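Local coordinates for octaprenyl-diphosphate synthase (Roseobacter denitrificans, PDB 4JXN), which probably makes octaprenyl diphosphate, the precursor of quinone side chains, by condensing farnesyl diphosphate with five isopentenyl diphosphates, with magnesium as cofactor, at residues 221-226 with 294-299; 211-216 with 323-328. All coordinates share one frame; numbering follows the deposited sequence.

Contact 1. Residues 221-226 with 294-299; sequences DDLLDF and DTSVVA
Leu223 reaches from the C-terminal end of helix 200-224 to Thr295 and Ser296 on helix 291-309, in a buried, apolar contact between two helices of this all-helical prenyltransferase. One leucine does nearly all the work, and its two methyl groups divide the opposing surface between them. CD1 meets the methyl arm of the threonine, with Leu223 CD1 3.4 Å from Thr295 CG2, and the two side chains slide past each other in opposite directions. The other branch lies over backbone: Leu223 CD2 is 3.5 Å from Ser296 CA and 3.6 Å from Ser296 OG, and a looser touch reaches Ala299 one turn on. Both carbon pairs are shorter than usual and the leucine's torsions (chi1 -125°, chi2 25°) are off the staggered positions, so the packing looks tight, though the exact placing of the branch is doubtful. Thr295 offers carbon because its CG2 stands anti to the backbone N, while OG1 lies beside that N and is bonded to the carbonyl O of Ala291. Ser296 OG likewise bonds to the carbonyl O of Leu292, so each buried hydroxyl is satisfied within its own helix, and no hydrogen bond crosses the interface. Residues 221-225 spell the DDxxD pattern, the second aspartate-rich motif of the FPP/GGPP synthase family, which in relatives binds diphosphate through magnesium. Here Leu223, one of the two residues between the motif's acids in sequence, packs on helix 291-309. Asp222 OD1 is bonded to Gln218 NE2, and Asp225 OD2 to the backbone N of Asp240. Around this junction, Ile219 packs on Thr295 and Ala299 a turn earlier along helix 200-224, helix 248-254 covers Thr295 through Met248 and Pro249, and Ile333 touches both Leu223 and Ala299.

Contact 2. Residues 211-216 with 323-328; sequences DALGIA and VDLADY
Leu213, on helix 200-224, packs against Leu325 and Ala326 of helix 317-330, and its side chain illustrates how a branched residue can serve two neighbours at once. Its CB points toward the opposite helix, where the small Ala326 is consistent with the close backbones, the CA atoms of Leu213 and Ala326 being 6.5 Å apart. A chi1 of -173° puts CG anti to the backbone N, and chi2 of 71° then sets the two methyls to different targets. CD1 settles on the backbone: Leu213 CD1 lies 3.8 Å from Ala326 CA and 4.1 Å from Leu325 O, with the Ala326 methyl 4.4 Å away at CB. Leu213 CD2 meets a side chain instead, 4.0 Å from Leu325 CD2, and the two leucines cross at about a right angle. These are ordinary van der Waals distances, with no hydrogen bond across the contact. Replacing Leu213 with an alanine would probably open a gap facing Ala326 and leave Leu325 CD2 without its methyl partner across the contact. Other helices close in around the contact: Leu61 of helix 57-68 touches both Leu213 and Leu325, Phe185 of helix 170-196 packs on Leu213, Met15 of helix 9-34 lies on Leu325, and Lys307 of helix 291-309 rests against Ala326.

In the fold
Both contacts use helix 200-224, each through one buried leucine, and their centres lie 14 Å apart. The partners, helices 291-309 and 317-330, follow one another in the chain, so consecutive C-terminal helices pack along a single long helix; the contacts touch where Ala299 O comes 3.8 Å from Ala216 CB. Neither lies at the surface, but contact 2, about 11 Å from the chain centre, is the more central, against about 15 Å for contact 1. Contact 2 has only apolar side chains, meeting leucine and alanine, at relaxed distances. Contact 1 is tighter, meets hydroxyl-bearing residues, and involves a leucine from within the aspartate-rich motif.

Contact 1. Residues 221-226 with 294-299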
loop_
_atom_site.group_PDB
_atom_site.type_symbol
_atom_site.label_atom_id
_atom_site.label_comp_id
_atom_site.label_asym_id
_atom_site.label_seq_id
_atom_site.Cartn_x
_atom_site.Cartn_y
_atom_site.Cartn_z
ATOM N N ASP A 221 8.487 -16.363 -18.821
ATOM C CA ASP A 221 7.806 -15.196 -19.408
ATOM C C ASP A 221 8.763 -14.445 -20.319
ATOM O O ASP A 221 8.445 -14.157 -21.462
ATOM C CB ASP A 221 7.289 -14.230 -18.327
ATOM C CG ASP A 221 5.860 -14.543 -17.863
ATOM O OD1 ASP A 221 5.355 -15.668 -18.074
ATOM O OD2 ASP A 221 5.232 -13.643 -17.269
ATOM N N ASP A 222 9.939 -14.132 -19.786
ATOM C CA ASP A 222 10.992 -13.438 -20.530
ATOM C C ASP A 222 11.279 -14.110 -21.872
ATOM O O ASP A 222 11.380 -13.453 -22.914
ATOM C CB ASP A 222 12.265 -13.420 -19.690
ATOM C CG ASP A 222 12.190 -12.454 -18.517
ATOM O OD1 ASP A 222 11.126 -11.835 -18.299
ATOM O OD2 ASP A 222 13.209 -12.316 -17.811
ATOM N N LEU A 223 11.398 -15.430 -21.817
ATOM C CA LEU A 223 11.668 -16.278 -22.978
ATOM C C LEU A 223 10.575 -16.221 -24.045
ATOM O O LEU A 223 10.868 -16.080 -25.230
ATOM C CB LEU A 223 11.805 -17.726 -22.499
ATOM C CG LEU A 223 13.053 -18.537 -22.828
ATOM C CD1 LEU A 223 14.273 -17.665 -23.068
ATOM C CD2 LEU A 223 13.306 -19.545 -21.710
ATOM N N LEU A 224 9.321 -16.341 -23.613
ATOM C CA LEU A 224 8.170 -16.392 -24.522
ATOM C C LEU A 224 7.820 -15.036 -25.148
ATOM O O LEU A 224 7.047 -14.973 -26.103
ATOM C CB LEU A 224 6.946 -16.964 -23.797
ATOM C CG LEU A 224 7.148 -18.355 -23.186
ATOM C CD1 LEU A 224 5.852 -18.902 -22.610
ATOM C CD2 LEU A 224 7.719 -19.308 -24.219
ATOM N N ASP A 225 8.399 -13.958 -24.622
ATOM C CA ASP A 225 8.277 -12.644 -25.247
ATOM C C ASP A 225 9.083 -12.549 -26.556
ATOM O O ASP A 225 9.064 -11.511 -27.216
ATOM C CB ASP A 225 8.723 -11.546 -24.276
ATOM C CG ASP A 225 8.117 -10.201 -24.608
ATOM O OD1 ASP A 225 6.880 -10.072 -24.504
ATOM O OD2 ASP A 225 8.876 -9.277 -24.974
ATOM N N PHE A 226 9.795 -13.627 -26.903
ATOM C CA PHE A 226 10.526 -13.758 -28.168
ATOM C C PHE A 226 10.103 -15.032 -28.920
ATOM O O PHE A 226 9.685 -14.967 -30.078
ATOM C CB PHE A 226 12.038 -13.768 -27.899
ATOM C CG PHE A 226 12.542 -12.519 -27.195
ATOM C CD1 PHE A 226 12.848 -11.367 -27.917
ATOM C CD2 PHE A 226 12.685 -12.488 -25.811
ATOM C CE1 PHE A 226 13.298 -10.218 -27.277
ATOM C CE2 PHE A 226 13.137 -11.342 -25.165
ATOM C CZ PHE A 226 13.446 -10.206 -25.900
ATOM N N ASP A 294 20.501 -20.233 -23.881
ATOM C CA ASP A 294 21.146 -20.045 -22.629
ATOM C C ASP A 294 20.169 -19.603 -21.530
ATOM O O ASP A 294 20.317 -19.990 -20.369
ATOM C CB ASP A 294 22.258 -19.007 -22.756
ATOM C CG ASP A 294 23.516 -19.534 -23.438
ATOM O OD1 ASP A 294 23.513 -20.639 -24.036
ATOM O OD2 ASP A 294 24.527 -18.796 -23.366
ATOM N N THR A 295 19.190 -18.783 -21.884
ATOM C CA THR A 295 18.169 -18.367 -20.909
ATOM C C THR A 295 17.231 -19.521 -20.577
ATOM O O THR A 295 16.817 -19.692 -19.425
ATOM C CB THR A 295 17.359 -17.171 -21.423
ATOM O OG1 THR A 295 18.237 -16.061 -21.629
ATOM C CG2 THR A 295 16.285 -16.776 -20.412
ATOM N N SER A 296 16.894 -20.299 -21.602
ATOM C CA SER A 296 16.162 -21.540 -21.440
ATOM C C SER A 296 16.834 -22.439 -20.405
ATOM O O SER A 296 16.162 -23.091 -19.620
ATOM C CB SER A 296 16.086 -22.289 -22.778
ATOM O OG SER A 296 15.519 -21.488 -23.793
ATOM N N VAL A 297 18.160 -22.462 -20.417
ATOM C CA VAL A 297 18.935 -23.320 -19.523
ATOM C C VAL A 297 18.818 -22.840 -18.084
ATOM O O VAL A 297 18.702 -23.653 -17.165
ATOM C CB VAL A 297 20.417 -23.395 -19.978
ATOM C CG1 VAL A 297 21.326 -23.936 -18.883
ATOM C CG2 VAL A 297 20.536 -24.255 -21.234
ATOM N N VAL A 298 18.837 -21.526 -17.883
ATOM C CA VAL A 298 18.681 -20.975 -16.530
ATOM C C VAL A 298 17.285 -21.270 -16.000
ATOM O O VAL A 298 17.131 -21.709 -14.847
ATOM C CB VAL A 298 19.004 -19.476 -16.473
ATOM C CG1 VAL A 298 18.691 -18.895 -15.103
ATOM C CG2 VAL A 298 20.467 -19.274 -16.790
ATOM N N ALA A 299 16.280 -21.062 -16.850
ATOM C CA ALA A 299 14.912 -21.497 -16.536
ATOM C C ALA A 299 14.853 -22.956 -16.051
ATOM O O ALA A 299 14.358 -23.236 -14.963
ATOM C CB ALA A 299 13.999 -21.314 -17.731
#

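Contact 2. Residues 211-216 with 323-328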
loop_
_atom_site.group_PDB
_atom_site.type_symbol
_atom_site.label_atom_id
_atom_site.label_comp_id
_atom_site.label_asym_id
_atom_site.label_seq_id
_atom_site.Cartn_x
_atom_site.Cartn_y
_atom_site.Cartn_z
ATOM N N ASP A 211 10.974 -19.654 -4.184
ATOM C CA ASP A 211 11.904 -18.697 -4.768
ATOM C C ASP A 211 12.356 -19.200 -6.135
ATOM O O ASP A 211 12.236 -18.500 -7.146
ATOM C CB ASP A 211 13.097 -18.462 -3.830
ATOM C CG ASP A 211 14.172 -17.571 -4.446
ATOM O OD1 ASP A 211 13.938 -16.359 -4.664
ATOM O OD2 ASP A 211 15.276 -18.090 -4.700
ATOM N N ALA A 212 12.834 -20.437 -6.179
ATOM C CA ALA A 212 13.321 -20.985 -7.439
ATOM C C ALA A 212 12.199 -21.079 -8.457
ATOM O O ALA A 212 12.415 -20.784 -9.624
ATOM C CB ALA A 212 13.962 -22.334 -7.230
ATOM N N LEU A 213 11.009 -21.484 -8.013
ATOM C CA LEU A 213 9.852 -21.589 -8.905
ATOM C C LEU A 213 9.447 -20.234 -9.471
ATOM O O LEU A 213 8.998 -20.155 -10.610
ATOM C CB LEU A 213 8.641 -22.200 -8.189
ATOM C CG LEU A 213 7.396 -22.529 -9.034
ATOM C CD1 LEU A 213 7.652 -23.729 -9.942
ATOM C CD2 LEU A 213 6.171 -22.769 -8.159
ATOM N N GLY A 214 9.569 -19.185 -8.664
ATOM C CA GLY A 214 9.193 -17.841 -9.092
ATOM C C GLY A 214 10.168 -17.298 -10.118
ATOM O O GLY A 214 9.769 -16.651 -11.102
ATOM N N ILE A 215 11.453 -17.571 -9.882
ATOM C CA ILE A 215 12.510 -17.184 -10.806
ATOM C C ILE A 215 12.305 -17.891 -12.142
ATOM O O ILE A 215 12.353 -17.250 -13.195
ATOM C CB ILE A 215 13.925 -17.457 -10.229
ATOM C CG1 ILE A 215 14.174 -16.603 -8.978
ATOM C CG2 ILE A 215 14.996 -17.101 -11.254
ATOM C CD1 ILE A 215 15.360 -17.048 -8.140
ATOM N N ALA A 216 12.053 -19.202 -12.099
ATOM C CA ALA A 216 11.796 -19.964 -13.330
ATOM C C ALA A 216 10.589 -19.396 -14.031
ATOM O O ALA A 216 10.651 -19.113 -15.222
ATOM C CB ALA A 216 11.592 -21.441 -13.049
ATOM N N VAL A 323 6.183 -30.931 -7.442
ATOM C CA VAL A 323 7.202 -31.422 -8.376
ATOM C C VAL A 323 6.699 -31.241 -9.808
ATOM O O VAL A 323 7.348 -30.581 -10.616
ATOM C CB VAL A 323 7.553 -32.905 -8.084
ATOM C CG1 VAL A 323 8.488 -33.473 -9.142
ATOM C CG2 VAL A 323 8.165 -33.057 -6.687
ATOM N N ASP A 324 5.520 -31.802 -10.094
ATOM C CA ASP A 324 4.839 -31.620 -11.375
ATOM C C ASP A 324 4.709 -30.136 -11.754
ATOM O O ASP A 324 4.855 -29.773 -12.920
ATOM C CB ASP A 324 3.442 -32.271 -11.343
ATOM C CG ASP A 324 3.489 -33.787 -11.126
ATOM O OD1 ASP A 324 4.530 -34.412 -11.417
ATOM O OD2 ASP A 324 2.478 -34.362 -10.663
ATOM N N LEU A 325 4.434 -29.292 -10.764
ATOM C CA LEU A 325 4.301 -27.852 -10.982
ATOM C C LEU A 325 5.612 -27.279 -11.474
ATOM O O LEU A 325 5.622 -26.389 -12.317
ATOM C CB LEU A 325 3.885 -27.144 -9.683
ATOM C CG LEU A 325 3.622 -25.632 -9.757
ATOM C CD1 LEU A 325 2.724 -25.232 -10.924
ATOM C CD2 LEU A 325 3.003 -25.179 -8.444
ATOM N N ALA A 326 6.718 -27.786 -10.939
ATOM C CA ALA A 326 8.043 -27.296 -11.330
ATOM C C ALA A 326 8.312 -27.612 -12.807
ATOM O O ALA A 326 8.835 -26.778 -13.550
ATOM C CB ALA A 326 9.120 -27.895 -10.438
ATOM N N ASP A 327 7.914 -28.808 -13.227
ATOM C CA ASP A 327 7.966 -29.197 -14.643
ATOM C C ASP A 327 6.948 -28.416 -15.500
ATOM O O ASP A 327 7.276 -27.933 -16.582
ATOM C CB ASP A 327 7.730 -30.710 -14.778
ATOM C CG ASP A 327 8.831 -31.548 -14.115
ATOM O OD1 ASP A 327 10.019 -31.165 -14.215
ATOM O OD2 ASP A 327 8.513 -32.592 -13.492
ATOM N N TYR A 328 5.724 -28.279 -15.001
ATOM C CA TYR A 328 4.676 -27.528 -15.696
ATOM C C TYR A 328 5.089 -26.084 -16.003
ATOM O O TYR A 328 4.798 -25.569 -17.079
ATOM C CB TYR A 328 3.388 -27.521 -14.860
ATOM C CG TYR A 328 2.256 -26.739 -15.487
ATOM C CD1 TYR A 328 1.385 -27.342 -16.390
ATOM C CD2 TYR A 328 2.063 -25.388 -15.184
ATOM C CE1 TYR A 328 0.350 -26.625 -16.972
ATOM C CE2 TYR A 328 1.031 -24.663 -15.760
ATOM C CZ TYR A 328 0.178 -25.287 -16.652
ATOM O OH TYR A 328 -0.849 -24.579 -17.227
#